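Local structure of carboxypeptidase A inhibitor (Ascaris suum, 3FJU) at residues I22-I26 and V27-R31. The protein inhibits carboxypeptidase A as a secreted, disulfide-rich metalloprotease inhibitor of the I44 family. Sequence-based numbering, arbitrary orientation.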
loop_
_atom_site.group_PDB
_atom_site.type_symbol
_atom_site.label_atom_id
_atom_site.label_comp_id
_atom_site.label_asym_id
_atom_site.label_seq_id
_atom_site.Cartn_x
_atom_site.Cartn_y
_atom_site.Cartn_z
ATOM N N ILE B 22 -26.778 -16.519 -3.271
ATOM C CA ILE B 22 -26.611 -17.353 -2.094
ATOM C C ILE B 22 -27.451 -16.807 -0.952
ATOM O O ILE B 22 -27.764 -15.608 -0.884
ATOM C CB ILE B 22 -25.130 -17.500 -1.622
ATOM C CG1 ILE B 22 -24.617 -16.200 -0.976
ATOM C CG2 ILE B 22 -24.230 -17.959 -2.780
ATOM C CD1 ILE B 22 -23.383 -16.383 -0.071
ATOM N N CYS B 23 -27.815 -17.718 -0.061
ATOM C CA CYS B 23 -28.557 -17.367 1.140
ATOM C C CYS B 23 -27.607 -16.819 2.194
ATOM O O CYS B 23 -26.468 -17.300 2.347
ATOM C CB CYS B 23 -29.261 -18.612 1.673
ATOM S SG CYS B 23 -30.498 -19.265 0.565
ATOM N N SER B 24 -28.070 -15.808 2.922
ATOM C CA SER B 24 -27.293 -15.198 3.997
ATOM C C SER B 24 -28.246 -14.586 5.020
ATOM O O SER B 24 -29.374 -14.203 4.685
ATOM C CB SER B 24 -26.376 -14.102 3.440
ATOM O OG SER B 24 -25.790 -13.365 4.491
ATOM N N THR B 25 -27.786 -14.491 6.265
ATOM C CA THR B 25 -28.559 -13.802 7.287
ATOM C C THR B 25 -28.600 -12.313 6.976
ATOM O O THR B 25 -27.698 -11.753 6.306
ATOM C CB THR B 25 -27.973 -14.004 8.706
ATOM O OG1 THR B 25 -26.659 -13.433 8.778
ATOM C CG2 THR B 25 -27.908 -15.472 9.046
ATOM N N ILE B 26 -29.659 -11.669 7.434
ATOM C CA ILE B 26 -29.732 -10.226 7.325
ATOM C C ILE B 26 -28.538 -9.562 8.025
ATOM O O ILE B 26 -27.980 -8.575 7.510
ATOM C CB ILE B 26 -31.078 -9.683 7.828
ATOM C CG1 ILE B 26 -32.187 -10.087 6.862
ATOM C CG2 ILE B 26 -31.033 -8.162 7.968
ATOM C CD1 ILE B 26 -33.608 -10.033 7.494
ATOM N N VAL B 27 -28.145 -10.096 9.181
ATOM C CA VAL B 27 -27.028 -9.527 9.941
ATOM C C VAL B 27 -25.760 -9.532 9.090
ATOM O O VAL B 27 -25.062 -8.516 9.022
ATOM C CB VAL B 27 -26.813 -10.213 11.298
ATOM C CG1 VAL B 27 -25.461 -9.815 11.893
ATOM C CG2 VAL B 27 -27.936 -9.817 12.249
ATOM N N GLU B 28 -25.488 -10.654 8.425
ATOM C CA GLU B 28 -24.321 -10.745 7.558
ATOM C C GLU B 28 -24.428 -9.882 6.311
ATOM O O GLU B 28 -23.447 -9.281 5.886
ATOM C CB GLU B 28 -24.024 -12.194 7.207
ATOM C CG GLU B 28 -23.377 -12.926 8.375
ATOM C CD GLU B 28 -22.010 -12.377 8.711
ATOM O OE1 GLU B 28 -21.054 -12.710 7.988
ATOM O OE2 GLU B 28 -21.877 -11.605 9.694
ATOM N N ILE B 29 -25.618 -9.800 5.736
ATOM C CA ILE B 29 -25.827 -8.884 4.606
ATOM C C ILE B 29 -25.530 -7.434 5.047
ATOM O O ILE B 29 -24.773 -6.709 4.378
ATOM C CB ILE B 29 -27.248 -9.035 4.043
ATOM C CG1 ILE B 29 -27.402 -10.399 3.344
ATOM C CG2 ILE B 29 -27.598 -7.867 3.124
ATOM C CD1 ILE B 29 -28.821 -10.776 3.038
ATOM N N GLN B 30 -26.117 -7.023 6.174
ATOM C CA GLN B 30 -25.865 -5.702 6.747
ATOM C C GLN B 30 -24.386 -5.444 7.035
ATOM O O GLN B 30 -23.872 -4.362 6.699
ATOM C CB GLN B 30 -26.681 -5.510 8.023
ATOM C CG GLN B 30 -28.144 -5.227 7.760
ATOM C CD GLN B 30 -29.050 -5.345 9.011
ATOM O OE1 GLN B 30 -30.216 -4.937 8.969
ATOM N NE2 GLN B 30 -28.522 -5.905 10.115
ATOM N N ARG B 31 -23.707 -6.419 7.649
ATOM C CA ARG B 31 -22.294 -6.239 8.019
ATOM C C ARG B 31 -21.419 -6.069 6.781
ATOM O O ARG B 31 -20.561 -5.181 6.744
ATOM C CB ARG B 31 -21.784 -7.400 8.880
ATOM C CG ARG B 31 -20.351 -7.264 9.347
ATOM C CD ARG B 31 -19.872 -8.469 10.125
ATOM N NE ARG B 31 -19.770 -9.666 9.285
ATOM C CZ ARG B 31 -18.749 -9.960 8.478
ATOM N NH1 ARG B 31 -17.705 -9.144 8.352
ATOM N NH2 ARG B 31 -18.786 -11.076 7.773
#
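Thr25 caps the N-terminus of helix 26-36, accepting at OG1 the backbone N-H of Glu28 (OG1 to N 3.0 Å, 158° at the hydrogen). This N-cap ends the step from strand 22-24, whose Cys23 is disulfide-bonded to Cys10, into the helix linking the two disulfide-rich halves. A chi1 of 63° sets OG1 between the threonine's own N and carbonyl carbon, facing the first helical turn, where Glu28 CB and CG pack alongside it. The next amides are served by main-chain carbonyls: Ile29 N binds Thr25 O at 2.9 Å, and Gln30 N binds Ile26 O at 2.8 Å. Ile29 CG1 lies against Thr25 O and Ser24 OG, and its side chain also packs on Lys15 and Val17 of the neighbouring strand. On the outer face, Gln30 OE1 passes 3.5 Å from Ile26 CG2. Bent at chi2, Glu28 turns its carboxylate towards Arg31, which meets it side-on: NE donates to OE2 (2.9 Å) and NH2 to OE1, two hydrogen bonds of one salt bridge. Lys58 O is a second acceptor for NH2, joining the helix to the C-terminal half. Glu28 OE1, 2.8 Å from Arg31 NH2, lies 2° out of the guanidinium plane.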